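Local coordinates for protein 3-hexulose-6-phosphate isomerase (Methanocaldococcus jannaschii, PDB 1JEO) that catalyses the isomerisation between 3-hexulose 6-phosphate and fructose 6-phosphate, a step on the route to ribose 5-phosphate, at residues Asp35-Ala40 and Asp83-Leu88; Lys42-Gly47 and Tyr70-Thr75. All blocks are in the same frame, centred on the assembly; numbering follows the deposited sequence.

Contact 1 of 2, residues Asp35-Ala40 and Asp83-Leu88; sequences DRIIKA and DDLLIL
The isobutyl group of L85 lies against the last turn of the helix that ends at K39, and its CD2 methyl makes the closer contacts there. CD2 reaches the carbonyl O of R36 at 3.7 Å and CG1 of I37 at 3.8 Å, while CB of R36 meets both methyls at nearly equal range. The L85 side chain runs obliquely to that of I37. With CG of L85 opposite the backbone N (chi1 172°), the branch is carried onto the helix while CB stays behind, 3.8 Å from CB of A40, the first residue to leave helical geometry. Here helix 24-39 covers one face of the parallel sheet in the SIS domain, an alpha/beta fold of the Rossmann-like kind; the axes of helix 35-39 and strand 85-88 approach to 9.4 Å with their directions at 139°. Two residues further along the strand, I37 and I87 meet more loosely through their CD1 methyls, 4.3 Å apart. R36 gives the interface its CB and backbone, while its extended chain leads the guanidinium group away to a salt bridge with D127. At the loop end, CA of A40 sits 3.6 Å from the carbonyl O of D83.

Contact 2 of 2, residues Lys42-Gly47 and Tyr70-Thr75; sequences KIFIFG and YFVGET
F71 lays its ring beside the backbone of 45-47, and its atoms can be followed outward along that strand. CB lies 4.1 Å from the carbonyl O of I45. CG is set opposite the backbone N (chi1 -167°), which turns the ring toward the neighbouring strand. CG, CD1 and CE1 all lie near the same I45 O, at 3.6, 3.3 and 3.7 Å. That oxygen stands over one face of the ring, displaced toward its rim. CE1 also reaches CA of F46, and CZ ends 3.7 Å from the carbonyl O of G47, which meets the ring edge near its plane. G47, next after F46, lies close to S51, an inferred substrate-binding residue. The backbones pair as a parallel ladder, F44 with Y70 and I45 with F71: Y70 N donates to I43 O, I45 N to Y70 O, and V72 N to I45 O, the last at 2.9 Å with an N-H...O angle of 167°. It joins the two strands of the beta-alpha-beta unit whose helix is 49-64. On the F44 side of the sheet, the Y70 ring places CD1 over one face of F44, their planes 39° apart, and CE1 touches CD of K42. F46 crosses V72 at about a right angle, with its CD1 3.7 Å from V72 CB. I45 O thus serves three partners at once: one nearly straight N-H bond from V72, a CA-H contact from F71 and that residue's aromatic ring, so polar ladder and aromatic cover share a single acceptor.

From the N terminus, helix 24-39 delivers the first half of contact 1, and a short turn leads into strand 43-46, the first half of contact 2. After helix 49-64 the chain returns through strand 69-71, closing contact 2; it then runs on to strand 85-89 and closes contact 1. The loop of contact 2 is therefore nested inside that of contact 1. Strand 43-46 lies between 69-71 and 85-89 in the sheet, so the two contacts join through it: F44 N and L85 O form a probable hydrogen bond at 2.7 Å, and K42 NZ bridges to D84 OD2 at 2.8 Å. Contact 1 sets helix 24-39 on the central strand 85-89, and contact 2 pairs the edge strand 69-71 with 43-46.

Contact 1 of 2, residues Asp35-Ala40 and Asp83-Leu88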
ATOM      1  N   ASP A  35      -7.972   8.508   5.048  1.00 21.53           N
ATOM      2  CA  ASP A  35      -9.048   9.420   4.642  1.00 21.72           C
ATOM      3  C   ASP A  35      -9.449   9.188   3.179  1.00 21.32           C
ATOM      4  O   ASP A  35     -10.641   9.111   2.864  1.00 21.21           O
ATOM      5  CB  ASP A  35      -8.617  10.879   4.863  1.00 52.60           C
ATOM      6  CG  ASP A  35      -9.784  11.853   4.832  1.00 54.02           C
ATOM      7  OD1 ASP A  35     -10.818  11.582   5.480  1.00 54.94           O
ATOM      8  OD2 ASP A  35      -9.662  12.899   4.159  1.00 55.16           O
ATOM      9  N   ARG A  36      -8.443   8.997   2.320  1.00 18.01           N
ATOM     10  CA  ARG A  36      -8.640   8.740   0.888  1.00 17.54           C
ATOM     11  C   ARG A  36      -9.275   7.375   0.625  1.00 17.27           C
ATOM     12  O   ARG A  36     -10.061   7.237  -0.311  1.00 17.25           O
ATOM     13  CB  ARG A  36      -7.315   8.849   0.134  1.00 26.83           C
ATOM     14  CG  ARG A  36      -6.786  10.260   0.035  1.00 27.21           C
ATOM     15  CD  ARG A  36      -5.378  10.260  -0.517  1.00 27.77           C
ATOM     16  NE  ARG A  36      -4.715  11.549  -0.343  1.00 28.34           N
ATOM     17  CZ  ARG A  36      -4.523  12.441  -1.312  1.00 28.54           C
ATOM     18  NH1 ARG A  36      -4.940  12.202  -2.549  1.00 28.89           N
ATOM     19  NH2 ARG A  36      -3.909  13.580  -1.039  1.00 29.00           N
ATOM     20  N   ILE A  37      -8.958   6.392   1.476  1.00 21.53           N
ATOM     21  CA  ILE A  37      -9.504   5.026   1.384  1.00 21.59           C
ATOM     22  C   ILE A  37     -11.005   5.016   1.737  1.00 21.92           C
ATOM     23  O   ILE A  37     -11.803   4.375   1.043  1.00 21.53           O
ATOM     24  CB  ILE A  37      -8.679   4.019   2.283  1.00 21.70           C
ATOM     25  CG1 ILE A  37      -7.355   3.663   1.588  1.00 21.33           C
ATOM     26  CG2 ILE A  37      -9.473   2.733   2.599  1.00 21.61           C
ATOM     27  CD1 ILE A  37      -6.384   2.839   2.440  1.00 20.71           C
ATOM     28  N   ILE A  38     -11.378   5.778   2.769  1.00 24.14           N
ATOM     29  CA  ILE A  38     -12.771   5.885   3.227  1.00 24.49           C
ATOM     30  C   ILE A  38     -13.649   6.713   2.264  1.00 24.35           C
ATOM     31  O   ILE A  38     -14.826   6.388   2.049  1.00 24.29           O
ATOM     32  CB  ILE A  38     -12.822   6.439   4.701  1.00 29.59           C
ATOM     33  CG1 ILE A  38     -12.201   5.406   5.653  1.00 29.74           C
ATOM     34  CG2 ILE A  38     -14.262   6.752   5.153  1.00 29.61           C
ATOM     35  CD1 ILE A  38     -11.914   5.922   7.055  1.00 30.11           C
ATOM     36  N   LYS A  39     -13.048   7.725   1.639  1.00 25.18           N
ATOM     37  CA  LYS A  39     -13.757   8.606   0.709  1.00 25.22           C
ATOM     38  C   LYS A  39     -13.854   8.100  -0.728  1.00 24.57           C
ATOM     39  O   LYS A  39     -14.698   8.574  -1.493  1.00 24.70           O
ATOM     40  CB  LYS A  39     -13.148  10.011   0.728  1.00 51.77           C
ATOM     41  CG  LYS A  39     -13.477  10.811   1.979  1.00 53.07           C
ATOM     42  CD  LYS A  39     -12.813  12.171   1.944  1.00 54.05           C
ATOM     43  CE  LYS A  39     -13.219  13.018   3.136  1.00 54.70           C
ATOM     44  NZ  LYS A  39     -12.493  14.320   3.143  1.00 55.31           N
ATOM     45  N   ALA A  40     -13.010   7.134  -1.090  1.00 22.12           N
ATOM     46  CA  ALA A  40     -13.011   6.572  -2.443  1.00 21.10           C
ATOM     47  C   ALA A  40     -14.205   5.666  -2.722  1.00 20.57           C
ATOM     48  O   ALA A  40     -14.739   5.036  -1.807  1.00 20.64           O
ATOM     49  CB  ALA A  40     -11.727   5.811  -2.701  1.00 21.50           C
ATOM     50  N   ASP A  83     -13.840   9.165  -9.177  1.00 19.62           N
ATOM     51  CA  ASP A  83     -13.958   9.135  -7.719  1.00 19.85           C
ATOM     52  C   ASP A  83     -13.188   7.979  -7.073  1.00 19.37           C
ATOM     53  O   ASP A  83     -13.361   7.697  -5.881  1.00 18.95           O
ATOM     54  CB  ASP A  83     -15.438   9.083  -7.307  1.00 39.60           C
ATOM     55  CG  ASP A  83     -16.202  10.341  -7.693  1.00 40.57           C
ATOM     56  OD1 ASP A  83     -17.271  10.212  -8.325  1.00 41.32           O
ATOM     57  OD2 ASP A  83     -15.736  11.455  -7.365  1.00 41.48           O
ATOM     58  N   ASP A  84     -12.315   7.343  -7.856  1.00 18.74           N
ATOM     59  CA  ASP A  84     -11.521   6.208  -7.379  1.00 17.73           C
ATOM     60  C   ASP A  84     -10.128   6.568  -6.865  1.00 16.65           C
ATOM     61  O   ASP A  84      -9.657   7.698  -7.027  1.00 17.28           O
ATOM     62  CB  ASP A  84     -11.420   5.125  -8.465  1.00 18.80           C
ATOM     63  CG  ASP A  84     -12.771   4.541  -8.854  1.00 19.26           C
ATOM     64  OD1 ASP A  84     -13.743   4.660  -8.079  1.00 19.51           O
ATOM     65  OD2 ASP A  84     -12.861   3.942  -9.943  1.00 19.28           O
ATOM     66  N   LEU A  85      -9.477   5.582  -6.252  1.00 20.35           N
ATOM     67  CA  LEU A  85      -8.140   5.732  -5.688  1.00 18.60           C
ATOM     68  C   LEU A  85      -7.194   4.640  -6.191  1.00 16.87           C
ATOM     69  O   LEU A  85      -7.580   3.479  -6.281  1.00 16.47           O
ATOM     70  CB  LEU A  85      -8.220   5.672  -4.153  1.00 14.49           C
ATOM     71  CG  LEU A  85      -6.939   5.618  -3.315  1.00 14.50           C
ATOM     72  CD1 LEU A  85      -6.168   6.917  -3.407  1.00 14.84           C
ATOM     73  CD2 LEU A  85      -7.290   5.306  -1.890  1.00 14.77           C
ATOM     74  N   LEU A  86      -5.972   5.035  -6.537  1.00 17.50           N
ATOM     75  CA  LEU A  86      -4.945   4.098  -6.985  1.00 16.56           C
ATOM     76  C   LEU A  86      -3.759   4.149  -6.021  1.00 16.57           C
ATOM     77  O   LEU A  86      -3.252   5.228  -5.697  1.00 16.95           O
ATOM     78  CB  LEU A  86      -4.470   4.411  -8.414  1.00 15.73           C
ATOM     79  CG  LEU A  86      -3.324   3.558  -8.983  1.00 14.52           C
ATOM     80  CD1 LEU A  86      -3.753   2.114  -9.240  1.00 13.57           C
ATOM     81  CD2 LEU A  86      -2.797   4.180 -10.255  1.00 13.93           C
ATOM     82  N   ILE A  87      -3.358   2.980  -5.535  1.00 13.84           N
ATOM     83  CA  ILE A  87      -2.220   2.858  -4.627  1.00 14.42           C
ATOM     84  C   ILE A  87      -1.159   2.025  -5.356  1.00 14.54           C
ATOM     85  O   ILE A  87      -1.425   0.903  -5.801  1.00 14.63           O
ATOM     86  CB  ILE A  87      -2.623   2.208  -3.262  1.00 21.51           C
ATOM     87  CG1 ILE A  87      -3.618   3.114  -2.518  1.00 21.60           C
ATOM     88  CG2 ILE A  87      -1.383   1.958  -2.383  1.00 21.28           C
ATOM     89  CD1 ILE A  87      -4.310   2.484  -1.320  1.00 23.04           C
ATOM     90  N   LEU A  88       0.024   2.614  -5.515  1.00 13.77           N
ATOM     91  CA  LEU A  88       1.146   1.968  -6.191  1.00 14.31           C
ATOM     92  C   LEU A  88       2.244   1.617  -5.207  1.00 14.85           C
ATOM     93  O   LEU A  88       2.577   2.412  -4.331  1.00 14.61           O
ATOM     94  CB  LEU A  88       1.696   2.867  -7.307  1.00 16.43           C
ATOM     95  CG  LEU A  88       0.718   3.189  -8.448  1.00 16.05           C
ATOM     96  CD1 LEU A  88       1.263   4.262  -9.343  1.00 15.63           C
ATOM     97  CD2 LEU A  88       0.388   1.939  -9.259  1.00 15.76           C
TER

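Contact 2 of 2, residues Lys42-Gly47 and Tyr70-Thr75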
ATOM      1  N   LYS A  42     -14.103   3.238  -5.386  1.00 19.31           N
ATOM      2  CA  LYS A  42     -13.410   1.963  -5.603  1.00 17.87           C
ATOM      3  C   LYS A  42     -11.913   2.195  -5.369  1.00 16.83           C
ATOM      4  O   LYS A  42     -11.398   3.285  -5.631  1.00 15.98           O
ATOM      5  CB  LYS A  42     -13.645   1.397  -7.020  1.00 20.48           C
ATOM      6  CG  LYS A  42     -15.111   1.307  -7.476  1.00 21.19           C
ATOM      7  CD  LYS A  42     -15.324   0.473  -8.745  1.00 21.94           C
ATOM      8  CE  LYS A  42     -14.620   1.024  -9.989  1.00 22.68           C
ATOM      9  NZ  LYS A  42     -15.095   2.345 -10.468  1.00 23.46           N
ATOM     10  N   ILE A  43     -11.229   1.187  -4.823  1.00 19.97           N
ATOM     11  CA  ILE A  43      -9.794   1.276  -4.531  1.00 18.88           C
ATOM     12  C   ILE A  43      -9.014   0.280  -5.391  1.00 17.74           C
ATOM     13  O   ILE A  43      -9.326  -0.910  -5.416  1.00 17.59           O
ATOM     14  CB  ILE A  43      -9.502   1.029  -3.016  1.00 19.85           C
ATOM     15  CG1 ILE A  43     -10.318   2.005  -2.160  1.00 20.16           C
ATOM     16  CG2 ILE A  43      -8.008   1.245  -2.709  1.00 20.29           C
ATOM     17  CD1 ILE A  43     -10.657   1.501  -0.800  1.00 20.54           C
ATOM     18  N   PHE A  44      -8.003   0.787  -6.095  1.00 18.02           N
ATOM     19  CA  PHE A  44      -7.164  -0.023  -6.980  1.00 17.33           C
ATOM     20  C   PHE A  44      -5.730  -0.115  -6.483  1.00 16.46           C
ATOM     21  O   PHE A  44      -5.118   0.893  -6.141  1.00 16.14           O
ATOM     22  CB  PHE A  44      -7.163   0.555  -8.401  1.00 18.29           C
ATOM     23  CG  PHE A  44      -8.481   0.444  -9.110  1.00 18.84           C
ATOM     24  CD1 PHE A  44      -9.542   1.323  -8.806  1.00 18.93           C
ATOM     25  CD2 PHE A  44      -8.665  -0.523 -10.110  1.00 19.17           C
ATOM     26  CE1 PHE A  44     -10.772   1.241  -9.497  1.00 19.09           C
ATOM     27  CE2 PHE A  44      -9.893  -0.617 -10.811  1.00 19.04           C
ATOM     28  CZ  PHE A  44     -10.948   0.268 -10.501  1.00 19.34           C
ATOM     29  N   ILE A  45      -5.207  -1.337  -6.423  1.00 12.90           N
ATOM     30  CA  ILE A  45      -3.836  -1.569  -5.973  1.00 11.66           C
ATOM     31  C   ILE A  45      -3.033  -2.206  -7.113  1.00 11.25           C
ATOM     32  O   ILE A  45      -3.554  -3.044  -7.848  1.00 11.19           O
ATOM     33  CB  ILE A  45      -3.762  -2.545  -4.741  1.00 22.10           C
ATOM     34  CG1 ILE A  45      -4.868  -2.279  -3.705  1.00 22.81           C
ATOM     35  CG2 ILE A  45      -2.363  -2.508  -4.104  1.00 21.30           C
ATOM     36  CD1 ILE A  45      -4.804  -0.983  -2.959  1.00 23.75           C
ATOM     37  N   PHE A  46      -1.769  -1.801  -7.249  1.00 15.60           N
ATOM     38  CA  PHE A  46      -0.872  -2.360  -8.262  1.00 15.29           C
ATOM     39  C   PHE A  46       0.585  -2.357  -7.809  1.00 15.77           C
ATOM     40  O   PHE A  46       1.035  -1.471  -7.075  1.00 15.68           O
ATOM     41  CB  PHE A  46      -0.998  -1.647  -9.625  1.00 18.21           C
ATOM     42  CG  PHE A  46      -0.241  -2.333 -10.753  1.00 17.28           C
ATOM     43  CD1 PHE A  46      -0.575  -3.650 -11.157  1.00 17.78           C
ATOM     44  CD2 PHE A  46       0.835  -1.686 -11.392  1.00 18.00           C
ATOM     45  CE1 PHE A  46       0.152  -4.317 -12.182  1.00 17.81           C
ATOM     46  CE2 PHE A  46       1.574  -2.340 -12.421  1.00 16.93           C
ATOM     47  CZ  PHE A  46       1.227  -3.661 -12.816  1.00 17.19           C
ATOM     48  N   GLY A  47       1.306  -3.345  -8.328  1.00 15.00           N
ATOM     49  CA  GLY A  47       2.715  -3.528  -8.068  1.00 15.10           C
ATOM     50  C   GLY A  47       3.164  -4.694  -8.926  1.00 15.66           C
ATOM     51  O   GLY A  47       2.343  -5.523  -9.336  1.00 14.68           O
ATOM     52  N   TYR A  70      -9.758  -3.668  -5.513  1.00 17.76           N
ATOM     53  CA  TYR A  70      -9.349  -4.398  -6.713  1.00 16.83           C
ATOM     54  C   TYR A  70      -7.845  -4.362  -6.917  1.00 16.25           C
ATOM     55  O   TYR A  70      -7.165  -3.439  -6.462  1.00 15.68           O
ATOM     56  CB  TYR A  70     -10.008  -3.807  -7.978  1.00 22.23           C
ATOM     57  CG  TYR A  70     -11.519  -3.877  -8.002  1.00 23.26           C
ATOM     58  CD1 TYR A  70     -12.298  -2.722  -7.761  1.00 23.63           C
ATOM     59  CD2 TYR A  70     -12.186  -5.107  -8.206  1.00 23.74           C
ATOM     60  CE1 TYR A  70     -13.719  -2.793  -7.713  1.00 24.18           C
ATOM     61  CE2 TYR A  70     -13.607  -5.188  -8.162  1.00 24.25           C
ATOM     62  CZ  TYR A  70     -14.358  -4.026  -7.914  1.00 24.71           C
ATOM     63  OH  TYR A  70     -15.730  -4.096  -7.863  1.00 25.73           O
ATOM     64  N   PHE A  71      -7.324  -5.409  -7.548  1.00 16.84           N
ATOM     65  CA  PHE A  71      -5.910  -5.457  -7.893  1.00 16.20           C
ATOM     66  C   PHE A  71      -5.880  -5.375  -9.419  1.00 16.14           C
ATOM     67  O   PHE A  71      -6.545  -6.163 -10.095  1.00 16.53           O
ATOM     68  CB  PHE A  71      -5.215  -6.734  -7.401  1.00 14.48           C
ATOM     69  CG  PHE A  71      -3.709  -6.657  -7.478  1.00 13.50           C
ATOM     70  CD1 PHE A  71      -2.978  -6.010  -6.464  1.00 13.34           C
ATOM     71  CD2 PHE A  71      -3.013  -7.166  -8.598  1.00 13.23           C
ATOM     72  CE1 PHE A  71      -1.569  -5.861  -6.561  1.00 12.82           C
ATOM     73  CE2 PHE A  71      -1.606  -7.021  -8.713  1.00 12.86           C
ATOM     74  CZ  PHE A  71      -0.882  -6.367  -7.692  1.00 12.61           C
ATOM     75  N   VAL A  72      -5.103  -4.426  -9.942  1.00 12.83           N
ATOM     76  CA  VAL A  72      -4.971  -4.207 -11.388  1.00 13.16           C
ATOM     77  C   VAL A  72      -4.276  -5.404 -12.051  1.00 14.06           C
ATOM     78  O   VAL A  72      -3.237  -5.865 -11.581  1.00 14.92           O
ATOM     79  CB  VAL A  72      -4.194  -2.886 -11.685  1.00 16.40           C
ATOM     80  CG1 VAL A  72      -4.113  -2.603 -13.188  1.00 15.43           C
ATOM     81  CG2 VAL A  72      -4.842  -1.707 -10.963  1.00 15.98           C
ATOM     82  N   GLY A  73      -4.886  -5.921 -13.113  1.00 21.64           N
ATOM     83  CA  GLY A  73      -4.315  -7.063 -13.811  1.00 22.53           C
ATOM     84  C   GLY A  73      -5.151  -8.318 -13.666  1.00 23.06           C
ATOM     85  O   GLY A  73      -5.023  -9.237 -14.475  1.00 23.27           O
ATOM     86  N   GLU A  74      -6.036  -8.337 -12.668  1.00 16.21           N
ATOM     87  CA  GLU A  74      -6.872  -9.511 -12.414  1.00 15.90           C
ATOM     88  C   GLU A  74      -8.223  -9.532 -13.117  1.00 15.14           C
ATOM     89  O   GLU A  74      -8.757  -8.491 -13.487  1.00 14.95           O
ATOM     90  CB  GLU A  74      -6.969  -9.791 -10.916  1.00 21.87           C
ATOM     91  CG  GLU A  74      -5.580 -10.072 -10.331  1.00 22.92           C
ATOM     92  CD  GLU A  74      -5.586 -10.715  -8.971  1.00 23.75           C
ATOM     93  OE1 GLU A  74      -4.548 -11.297  -8.602  1.00 23.12           O
ATOM     94  OE2 GLU A  74      -6.607 -10.640  -8.264  1.00 24.57           O
ATOM     95  N   THR A  75      -8.737 -10.745 -13.310  1.00 18.36           N
ATOM     96  CA  THR A  75      -9.984 -11.041 -14.021  1.00 18.15           C
ATOM     97  C   THR A  75     -11.160 -10.067 -13.990  1.00 18.47           C
ATOM     98  O   THR A  75     -11.570  -9.552 -15.033  1.00 18.43           O
ATOM     99  CB  THR A  75     -10.490 -12.464 -13.661  1.00 18.41           C
ATOM    100  OG1 THR A  75      -9.395 -13.386 -13.728  1.00 17.94           O
ATOM    101  CG2 THR A  75     -11.573 -12.929 -14.624  1.00 17.52           C
TER